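Local coordinates for protein phosphoribosylaminoimidazole carboxylase (PDB 5C5D) that catalyses the reversible carboxylation of 5-aminoimidazole ribonucleotide with carbon dioxide to 4-carboxy-5-aminoimidazole ribonucleotide in de novo purine biosynthesis, at residues T84-P89 against P111-E116; R2-I7 against E54-P59; F75-V80 against S107-A112; P59-T64 against A125-L130. The protein carries 1 engineered substitution. All blocks are in the same frame, centred on the assembly; numbering follows the deposited sequence.

Interaction 1 (T84-P89 against P111-E116). With EDO (1,2-ethanediol), chain I.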
# COMPACT_ATOMS: atom_id res chain seq x y z
N THR D 84 12.95 -26.48 1.34
CA THR D 84 13.71 -25.37 0.79
C THR D 84 13.37 -24.10 1.52
O THR D 84 12.36 -24.01 2.21
CB THR D 84 13.44 -25.17 -0.72
OG1 THR D 84 12.14 -24.59 -0.93
CG2 THR D 84 13.50 -26.49 -1.48
N ILE D 85 14.25 -23.13 1.35
CA ILE D 85 14.14 -21.79 1.98
C ILE D 85 14.25 -20.73 0.89
O ILE D 85 15.19 -20.75 0.10
CB ILE D 85 15.26 -21.61 3.01
CG1 ILE D 85 15.16 -22.63 4.14
CG2 ILE D 85 15.29 -20.16 3.58
CD1 ILE D 85 16.39 -22.69 5.01
N ALA D 86 13.29 -19.80 0.83
CA ALA D 86 13.38 -18.63 -0.04
C ALA D 86 13.97 -17.47 0.72
O ALA D 86 13.47 -17.14 1.77
CB ALA D 86 12.01 -18.24 -0.55
N CYS D 87 15.00 -16.84 0.17
CA CYS D 87 15.58 -15.66 0.78
C CYS D 87 15.86 -14.68 -0.34
O CYS D 87 16.98 -14.61 -0.85
CB CYS D 87 16.83 -16.02 1.56
SG CYS D 87 17.51 -14.60 2.46
N PRO D 88 14.82 -13.91 -0.74
CA PRO D 88 14.99 -13.02 -1.87
C PRO D 88 15.87 -11.83 -1.48
O PRO D 88 15.94 -11.48 -0.30
CB PRO D 88 13.57 -12.59 -2.20
CG PRO D 88 12.84 -12.67 -0.90
CD PRO D 88 13.44 -13.89 -0.22
N PRO D 89 16.55 -11.22 -2.47
CA PRO D 89 17.32 -10.02 -2.19
C PRO D 89 16.38 -8.89 -1.86
O PRO D 89 15.22 -8.91 -2.25
CB PRO D 89 18.06 -9.76 -3.50
CG PRO D 89 17.20 -10.36 -4.57
CD PRO D 89 16.46 -11.51 -3.91
N PRO D 111 8.08 -23.48 0.17
CA PRO D 111 9.36 -22.93 0.62
C PRO D 111 9.19 -22.10 1.88
O PRO D 111 8.19 -21.40 2.01
CB PRO D 111 9.80 -22.08 -0.56
CG PRO D 111 8.54 -21.74 -1.26
CD PRO D 111 7.66 -22.89 -1.11
N ALA D 112 10.12 -22.21 2.81
CA ALA D 112 10.20 -21.35 3.99
C ALA D 112 10.68 -19.96 3.60
O ALA D 112 11.79 -19.83 3.10
CB ALA D 112 11.16 -21.95 4.97
N LEU D 113 9.89 -18.91 3.83
CA LEU D 113 10.36 -17.57 3.51
C LEU D 113 11.04 -16.92 4.72
O LEU D 113 10.49 -16.94 5.83
CB LEU D 113 9.19 -16.71 3.08
CG LEU D 113 9.52 -15.26 2.69
CD1 LEU D 113 10.57 -15.15 1.57
CD2 LEU D 113 8.20 -14.61 2.30
N VAL D 114 12.24 -16.40 4.50
CA VAL D 114 12.99 -15.65 5.51
C VAL D 114 13.62 -14.45 4.84
O VAL D 114 14.23 -14.60 3.77
CB VAL D 114 14.07 -16.51 6.15
CG1 VAL D 114 14.89 -15.73 7.15
CG2 VAL D 114 13.45 -17.68 6.87
N LEU D 115 13.51 -13.27 5.44
CA LEU D 115 14.04 -12.09 4.79
C LEU D 115 15.54 -11.88 4.90
O LEU D 115 16.19 -11.50 3.92
CB LEU D 115 13.37 -10.84 5.33
CG LEU D 115 11.91 -10.65 4.96
CD1 LEU D 115 11.50 -9.25 5.38
CD2 LEU D 115 11.70 -10.85 3.49
N GLU D 116 16.09 -12.04 6.10
CA GLU D 116 17.48 -11.70 6.28
C GLU D 116 18.39 -12.88 5.97
O GLU D 116 18.16 -13.99 6.48
CB GLU D 116 17.72 -11.26 7.71
CG GLU D 116 17.08 -9.94 8.14
CD GLU D 116 17.74 -8.74 7.54
OE1 GLU D 116 18.92 -8.84 7.16
OE2 GLU D 116 17.08 -7.67 7.45
C1 EDO I . 11.50 -8.06 -1.63
O1 EDO I . 12.33 -9.00 -0.94
C2 EDO I . 11.22 -6.95 -0.64
O2 EDO I . 12.44 -6.55 -0.00
O HOH W 1 15.84 -9.92 1.84

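Interaction 2 (R2-I7 against E54-P59)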
# COMPACT_ATOMS: atom_id res chain seq x y z
N ARG D 2 27.62 -35.56 6.14
CA ARG D 2 27.31 -34.28 6.75
C ARG D 2 26.29 -33.48 5.92
O ARG D 2 26.12 -33.72 4.73
CB ARG D 2 28.60 -33.47 6.91
CG ARG D 2 29.71 -34.21 7.69
CD ARG D 2 29.30 -34.55 9.13
NE ARG D 2 28.94 -33.35 9.88
CZ ARG D 2 27.98 -33.28 10.81
NH1 ARG D 2 27.27 -34.35 11.12
NH2 ARG D 2 27.74 -32.12 11.41
N PRO D 3 25.62 -32.54 6.57
CA PRO D 3 24.66 -31.70 5.85
C PRO D 3 25.28 -30.87 4.72
O PRO D 3 26.49 -30.62 4.72
CB PRO D 3 24.10 -30.80 6.94
CG PRO D 3 24.18 -31.65 8.20
CD PRO D 3 25.50 -32.36 8.03
N LEU D 4 24.43 -30.48 3.77
CA LEU D 4 24.82 -29.65 2.64
C LEU D 4 23.72 -28.64 2.38
O LEU D 4 22.55 -28.99 2.34
CB LEU D 4 25.05 -30.50 1.39
CG LEU D 4 25.40 -29.71 0.14
CD1 LEU D 4 26.73 -29.01 0.36
CD2 LEU D 4 25.45 -30.61 -1.08
N VAL D 5 24.08 -27.38 2.17
CA VAL D 5 23.12 -26.37 1.78
C VAL D 5 23.51 -25.88 0.40
O VAL D 5 24.62 -25.42 0.20
CB VAL D 5 23.09 -25.18 2.74
CG1 VAL D 5 22.16 -24.09 2.22
CG2 VAL D 5 22.66 -25.60 4.13
N ILE D 6 22.58 -25.97 -0.54
CA ILE D 6 22.80 -25.50 -1.88
C ILE D 6 22.17 -24.13 -1.95
O ILE D 6 20.97 -23.99 -1.79
CB ILE D 6 22.18 -26.42 -2.94
CG1 ILE D 6 22.78 -27.83 -2.87
CG2 ILE D 6 22.35 -25.79 -4.31
CD1 ILE D 6 22.11 -28.78 -1.87
N ILE D 7 23.00 -23.13 -2.21
CA ILE D 7 22.54 -21.75 -2.38
C ILE D 7 22.44 -21.49 -3.85
O ILE D 7 23.46 -21.43 -4.53
CB ILE D 7 23.49 -20.75 -1.72
CG1 ILE D 7 23.68 -21.11 -0.26
CG2 ILE D 7 22.94 -19.32 -1.87
CD1 ILE D 7 24.77 -20.29 0.43
N GLU D 54 20.28 -33.79 -5.81
CA GLU D 54 19.23 -34.66 -5.24
C GLU D 54 19.67 -36.11 -5.07
O GLU D 54 19.17 -36.83 -4.19
CB GLU D 54 17.97 -34.58 -6.10
CG GLU D 54 17.13 -33.34 -5.83
CD GLU D 54 16.51 -33.35 -4.46
OE1 GLU D 54 15.47 -34.04 -4.29
OE2 GLU D 54 17.07 -32.69 -3.56
N ALA D 55 20.61 -36.53 -5.92
CA ALA D 55 21.15 -37.88 -5.91
C ALA D 55 22.15 -38.11 -4.75
O ALA D 55 22.54 -39.25 -4.47
CB ALA D 55 21.81 -38.15 -7.25
N LEU D 56 22.54 -37.05 -4.06
CA LEU D 56 23.49 -37.21 -2.95
C LEU D 56 22.79 -37.74 -1.68
O LEU D 56 21.80 -37.18 -1.23
CB LEU D 56 24.18 -35.88 -2.64
CG LEU D 56 24.88 -35.18 -3.82
CD1 LEU D 56 25.40 -33.84 -3.37
CD2 LEU D 56 26.00 -35.99 -4.42
N ASP D 57 23.33 -38.80 -1.11
CA ASP D 57 22.79 -39.32 0.13
C ASP D 57 23.37 -38.57 1.32
O ASP D 57 24.26 -39.06 2.01
CB ASP D 57 23.07 -40.82 0.25
CG ASP D 57 22.54 -41.44 1.56
OD1 ASP D 57 21.55 -40.92 2.14
OD2 ASP D 57 23.14 -42.44 2.00
N ARG D 58 22.84 -37.38 1.54
CA ARG D 58 23.17 -36.57 2.70
C ARG D 58 22.02 -35.61 2.92
O ARG D 58 21.30 -35.30 1.99
CB ARG D 58 24.48 -35.83 2.49
CG ARG D 58 24.44 -34.83 1.36
CD ARG D 58 25.87 -34.47 0.92
NE ARG D 58 26.54 -33.65 1.92
CZ ARG D 58 27.70 -33.01 1.74
NH1 ARG D 58 28.37 -33.10 0.59
NH2 ARG D 58 28.19 -32.26 2.72
N PRO D 59 21.84 -35.15 4.16
CA PRO D 59 20.77 -34.18 4.43
C PRO D 59 21.04 -32.89 3.72
O PRO D 59 22.14 -32.39 3.85
CB PRO D 59 20.84 -33.97 5.94
CG PRO D 59 21.79 -34.99 6.46
CD PRO D 59 22.63 -35.46 5.36

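Interaction 3 (F75-V80 against S107-A112)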
# COMPACT_ATOMS: atom_id res chain seq x y z
N PHE D 75 9.86 -23.15 -8.21
CA PHE D 75 10.33 -24.11 -9.20
C PHE D 75 11.19 -25.17 -8.54
O PHE D 75 10.99 -26.36 -8.73
CB PHE D 75 11.11 -23.37 -10.26
CG PHE D 75 11.62 -24.25 -11.36
CD1 PHE D 75 10.78 -24.65 -12.37
CD2 PHE D 75 12.94 -24.66 -11.37
CE1 PHE D 75 11.25 -25.45 -13.40
CE2 PHE D 75 13.41 -25.47 -12.40
CZ PHE D 75 12.57 -25.86 -13.41
N VAL D 76 12.14 -24.71 -7.75
CA VAL D 76 13.03 -25.62 -7.05
C VAL D 76 12.24 -26.42 -6.01
O VAL D 76 12.39 -27.63 -5.90
CB VAL D 76 14.16 -24.86 -6.36
CG1 VAL D 76 14.99 -25.78 -5.46
CG2 VAL D 76 15.07 -24.18 -7.41
N ASP D 77 11.40 -25.74 -5.23
CA ASP D 77 10.60 -26.43 -4.23
C ASP D 77 9.68 -27.51 -4.83
O ASP D 77 9.47 -28.58 -4.23
CB ASP D 77 9.75 -25.43 -3.46
CG ASP D 77 9.21 -26.03 -2.22
OD1 ASP D 77 9.94 -26.03 -1.20
OD2 ASP D 77 8.06 -26.51 -2.28
N GLY D 78 9.16 -27.28 -6.03
CA GLY D 78 8.34 -28.28 -6.67
C GLY D 78 9.10 -29.48 -7.21
O GLY D 78 8.52 -30.53 -7.46
N PHE D 79 10.40 -29.31 -7.38
CA PHE D 79 11.25 -30.36 -7.94
C PHE D 79 11.89 -31.26 -6.88
O PHE D 79 11.88 -32.50 -7.01
CB PHE D 79 12.34 -29.73 -8.80
CG PHE D 79 13.13 -30.76 -9.58
CD1 PHE D 79 12.70 -31.14 -10.85
CD2 PHE D 79 14.22 -31.38 -9.03
CE1 PHE D 79 13.38 -32.12 -11.55
CE2 PHE D 79 14.91 -32.36 -9.73
CZ PHE D 79 14.48 -32.72 -10.99
N VAL D 80 12.46 -30.66 -5.83
CA VAL D 80 13.27 -31.44 -4.89
C VAL D 80 12.40 -32.09 -3.83
O VAL D 80 11.25 -31.70 -3.62
CB VAL D 80 14.35 -30.56 -4.19
CG1 VAL D 80 15.24 -29.87 -5.21
CG2 VAL D 80 13.72 -29.47 -3.32
N SER D 107 -1.14 -24.28 -3.04
CA SER D 107 -1.06 -25.35 -2.05
C SER D 107 -0.14 -26.38 -2.66
O SER D 107 -0.22 -26.62 -3.84
CB SER D 107 -2.43 -25.94 -1.74
OG SER D 107 -2.99 -26.46 -2.94
N GLY D 108 0.76 -26.95 -1.86
CA GLY D 108 1.65 -27.99 -2.36
C GLY D 108 3.03 -27.54 -2.72
O GLY D 108 3.87 -28.35 -3.12
N ILE D 109 3.29 -26.24 -2.56
CA ILE D 109 4.60 -25.64 -2.80
C ILE D 109 4.93 -24.89 -1.53
O ILE D 109 4.23 -23.93 -1.16
CB ILE D 109 4.57 -24.71 -4.05
CG1 ILE D 109 4.34 -25.55 -5.30
CG2 ILE D 109 5.84 -23.90 -4.18
CD1 ILE D 109 5.48 -26.54 -5.64
N SER D 110 5.95 -25.34 -0.81
CA SER D 110 6.10 -24.91 0.60
C SER D 110 7.49 -24.38 0.98
O SER D 110 8.02 -24.77 2.01
CB SER D 110 5.74 -26.09 1.51
OG SER D 110 6.65 -27.16 1.32
N PRO D 111 8.08 -23.48 0.17
CA PRO D 111 9.36 -22.93 0.62
C PRO D 111 9.19 -22.10 1.88
O PRO D 111 8.19 -21.40 2.01
CB PRO D 111 9.80 -22.08 -0.56
CG PRO D 111 8.54 -21.74 -1.26
CD PRO D 111 7.66 -22.89 -1.11
N ALA D 112 10.12 -22.21 2.81
CA ALA D 112 10.20 -21.35 3.99
C ALA D 112 10.68 -19.96 3.60
O ALA D 112 11.79 -19.83 3.10
CB ALA D 112 11.16 -21.95 4.97
O HOH W 2 9.90 -26.74 1.43

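Interaction 4 (P59-T64 against A125-L130)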
# COMPACT_ATOMS: atom_id res chain seq x y z
N PRO D 59 21.84 -35.15 4.16
CA PRO D 59 20.77 -34.18 4.43
C PRO D 59 21.04 -32.89 3.72
O PRO D 59 22.14 -32.39 3.85
CB PRO D 59 20.84 -33.97 5.94
CG PRO D 59 21.79 -34.99 6.46
CD PRO D 59 22.63 -35.46 5.36
N LYS D 60 20.07 -32.38 2.97
CA LYS D 60 20.31 -31.15 2.24
C LYS D 60 19.16 -30.20 2.32
O LYS D 60 18.01 -30.60 2.48
CB LYS D 60 20.66 -31.44 0.79
CG LYS D 60 19.65 -32.14 -0.02
CD LYS D 60 20.41 -32.84 -1.19
CE LYS D 60 19.79 -34.13 -1.55
NZ LYS D 60 19.84 -35.10 -0.48
N LEU D 61 19.50 -28.92 2.19
CA LEU D 61 18.54 -27.85 2.04
C LEU D 61 18.95 -27.02 0.83
O LEU D 61 20.12 -26.93 0.51
CB LEU D 61 18.48 -26.96 3.28
CG LEU D 61 17.88 -27.61 4.51
CD1 LEU D 61 18.08 -26.68 5.68
CD2 LEU D 61 16.41 -27.96 4.34
N TYR D 62 17.96 -26.43 0.16
CA TYR D 62 18.21 -25.45 -0.88
C TYR D 62 17.76 -24.10 -0.38
O TYR D 62 16.66 -23.99 0.15
CB TYR D 62 17.47 -25.84 -2.16
CG TYR D 62 17.89 -27.18 -2.70
CD1 TYR D 62 17.37 -28.36 -2.17
CD2 TYR D 62 18.78 -27.28 -3.76
CE1 TYR D 62 17.76 -29.59 -2.67
CE2 TYR D 62 19.15 -28.49 -4.27
CZ TYR D 62 18.64 -29.66 -3.73
OH TYR D 62 19.01 -30.90 -4.20
N ILE D 63 18.60 -23.09 -0.55
CA ILE D 63 18.21 -21.70 -0.27
C ILE D 63 18.19 -21.00 -1.62
O ILE D 63 19.22 -20.92 -2.30
CB ILE D 63 19.15 -21.01 0.72
CG1 ILE D 63 19.15 -21.73 2.06
CG2 ILE D 63 18.75 -19.54 0.90
CD1 ILE D 63 20.17 -21.14 3.07
N THR D 64 17.03 -20.49 -2.01
CA THR D 64 16.82 -19.95 -3.34
C THR D 64 16.65 -18.44 -3.32
O THR D 64 15.89 -17.89 -2.55
CB THR D 64 15.61 -20.61 -3.98
OG1 THR D 64 14.52 -20.56 -3.04
CG2 THR D 64 15.96 -22.05 -4.36
N ALA D 125 20.44 -24.06 9.77
CA ALA D 125 21.15 -24.75 10.84
C ALA D 125 20.16 -25.37 11.81
O ALA D 125 20.35 -26.51 12.27
CB ALA D 125 22.11 -23.77 11.56
N ARG D 126 19.10 -24.65 12.13
CA ARG D 126 18.14 -25.16 13.11
C ARG D 126 17.29 -26.30 12.56
O ARG D 126 16.83 -27.14 13.33
CB ARG D 126 17.28 -24.00 13.65
CG ARG D 126 18.16 -23.06 14.45
CD ARG D 126 17.45 -21.78 14.85
NE ARG D 126 16.49 -22.01 15.91
CZ ARG D 126 15.68 -21.08 16.38
NH1 ARG D 126 15.71 -19.87 15.85
NH2 ARG D 126 14.82 -21.37 17.35
N ILE D 127 17.12 -26.35 11.24
CA ILE D 127 16.47 -27.51 10.61
C ILE D 127 17.34 -28.76 10.78
O ILE D 127 16.84 -29.80 11.23
CB ILE D 127 16.16 -27.24 9.13
CG1 ILE D 127 14.91 -26.37 9.04
CG2 ILE D 127 15.95 -28.55 8.37
CD1 ILE D 127 14.73 -25.67 7.76
N PHE D 128 18.64 -28.66 10.49
CA PHE D 128 19.51 -29.83 10.68
C PHE D 128 19.62 -30.19 12.15
O PHE D 128 19.78 -31.37 12.49
CB PHE D 128 20.92 -29.60 10.12
CG PHE D 128 20.96 -29.33 8.63
CD1 PHE D 128 20.46 -30.25 7.71
CD2 PHE D 128 21.54 -28.18 8.15
CE1 PHE D 128 20.53 -30.00 6.34
CE2 PHE D 128 21.61 -27.92 6.79
CZ PHE D 128 21.10 -28.83 5.88
N SER D 129 19.50 -29.20 13.03
CA SER D 129 19.74 -29.41 14.45
C SER D 129 18.71 -30.32 15.11
O SER D 129 18.97 -30.81 16.20
CB SER D 129 19.77 -28.07 15.19
OG SER D 129 18.44 -27.67 15.52
N LEU D 130 17.55 -30.52 14.49
CA LEU D 130 16.56 -31.48 15.02
C LEU D 130 17.14 -32.90 15.12
O LEU D 130 16.68 -33.72 15.94
CB LEU D 130 15.30 -31.50 14.15
CG LEU D 130 14.54 -30.19 13.91
CD1 LEU D 130 13.19 -30.55 13.28
CD2 LEU D 130 14.39 -29.31 15.12

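Interaction 1 (T84-P89 against P111-E116)
Leu-113 lays its CD1 methyl against CD of the Pro-88 ring, 3.6 Å away, the two side chains crossing at about a right angle. With CG anti to the backbone N (chi1 -180°) and chi2 at 57°, that same methyl also comes within 4.0 Å of Ala-86 CB, so one branch touches both Ala-86 in the strand and Pro-88 in the loop that follows. Strands 84-86 and 112-113 are parallel neighbours, the latter outermost within the chain, and three backbone hydrogen bonds set their register: Ala-112 N to Thr-84 O, Ala-86 N to Ala-112 O at 2.7 Å, and Val-114 N to Ala-86 O. The last is almost linear, 171° at the hydrogen. Leu-113 also bonds by its backbone to the second subunit. On the face carrying Ile-85, its CG1 packs 4.1 Å from Ala-112 CB, and Leu-123 of helix 117-129 covers both residues. Thr-84 and Pro-111 run alongside each other in the same direction, with OG1 of Thr-84 3.5 Å from CB of Pro-111; the hydroxyl itself is hydrogen-bonded to Asp-77. Beyond Val-114 a water joins the chains, donating to both Pro-88 O (2.7 Å) and Leu-115 O (2.6 Å), two carbonyls that cannot bond each other. Backbone bonds thus fix the parallel register while apolar side chains pack on both faces, and the water extends the join toward the substrate-binding side near Gly-67.

Interaction 2 (R2-I7 against E54-P59)
Arg-2 O is gripped by two nitrogens of one guanidinium: Arg-58 NE donates to it at 2.8 Å, and NH2 adds a weak bond at 3.2 Å. The contact ties the entry of strand 4-9 to the loop between helix 43-54 and strand 60-65, within the parallel beta sheet of an alpha/beta fold, where these two strands are neighbours. The NE bond is fairly straight, 151° at the hydrogen, and Arg-2 O sits near the guanidinium edge, tilted 17° from its plane. NH2 also reaches Pro-3 O, but from above that carbonyl's plane, and it has a further partner in Glu-31, with which it forms a salt bridge. Arg-58 gets there by placing CG between its backbone N and carbonyl carbon (chi1 63°) and bending at chi3, which brings the guanidinium to the carbonyls of Arg-2 and Pro-3. Its flat group then lies against Leu-4, whose CB covers one face, offset toward the rim and 3.5 Å from NE. This charge is therefore held near its edge by Arg-2 O, with Leu-4 CB over one face, which would restrict rotation of the guanidinium. Earlier in the loop, Leu-56 CD1 meets Leu-4 CD2 at 4.0 Å. Backbone pairing begins beside these side chains: Leu-4 N donates to Pro-59 O at 3.0 Å, and the same carbonyl oxygen lies 3.3 Å from Pro-3 CA in a CA-H...O contact.

Interaction 3 (F75-V80 against S107-A112)
With chi1 at -164°, Asp-77 sends its CG away from the backbone N and out from helix 72-79, while its second torsion turns the carboxylate so that its two oxygens address different parts of the facing chain. Ile-109, with CG1 anti to its carbonyl carbon and the chain bent again at the next bond, folds its CD1 back toward the same helical turn. The contact lies in the flavodoxin-like alpha/beta fold, strand order 2-1-3-4-5, where helix 72-79 flanks the sheet and segment 107-112 leads into strand 112-113, the outermost within the chain. Its central bond runs from Ser-110 N to Asp-77 OD2, 2.8 Å long and 158° at the hydrogen. The amide approaches from above the carboxylate plane, 53° out of it. OD2 also forms a salt bridge with Arg-126 of the second subunit, so one oxygen joins the helix, the loop and the subunit interface; the arginine and the amide would both be expected to favour the charged form of the acid. OD1 is used otherwise: Thr-84 is hydrogen-bonded to it, and a water donates to it at 2.7 Å while donating to Ser-110 O at 2.8 Å, bridging side chain and loop a second time. Against the carboxylate carbon the Pro-111 ring packs through CD, 3.7 Å from CG of Asp-77. His-40 of the fourth subunit packs on Ile-109. Gly-78 presents no side chain, and Ile-109 CD1 comes directly against its main chain, 3.5 Å from Gly-78 CA.

Interaction 4 (P59-T64 against A125-L130)
Leu-61 and Phe-128 approach from opposite directions, and CD1 of the leucine settles over one face of the ring. It lies 4.1 Å from the ring centroid and 27° off the normal, the geometry of a CH-pi contact, while Leu-61 CG touches the far ring atom CZ at 3.7 Å. Leu-61 CD1 also meets Ile-127 CG2 at 3.9 Å, touching two successive helix residues. Pro-59 extends the patch toward the start of the strand, its CB being 4.0 Å from CE1 of Phe-128. The aromatic reaches the strand because its CG stands anti to the carbonyl carbon (chi1 -61°), bringing the ring across although its CB does not point at the strand. No hydrogen bond joins the segments. Around this first shell, Val-5 and Pro-3 pack on Phe-128 from the neighbouring strand and its entry, and Ile-135 meets it from helix 133-157. Tyr-131 of the second subunit also packs on both Pro-59 and Phe-128, while Leu-130 of that subunit touches Leu-61. The axes of strand 60-64 and helix 125-129 pass 9.7 Å apart at 162°, near antiparallel, as expected of a helix layered on the parallel sheet of a three-layer alpha/beta/alpha sandwich.

Three of the contacts meet on one parallel sheet: interaction 2 joins strand 4-9 to the lead-in of strand 60-65, interaction 4 lays a helix on that strand, and interaction 1 pairs the next two. Interactions 2 and 4 share Pro-59, with centres about 9 Å apart. Interaction 4 meets interaction 1 where Thr-64 N and Ile-85 O lie 2.8 Å apart. Interaction 3 shares Pro-111 and Ala-112 with interaction 1, and Thr-84 OG1 stands 2.6 Å from Asp-77 OD1. Interaction 1 comes close to the substrate site: the Pro-88 side chain is about 6 Å from that of Gly-67 and about 8 Å from that of Asp-14. All four also reach the second subunit.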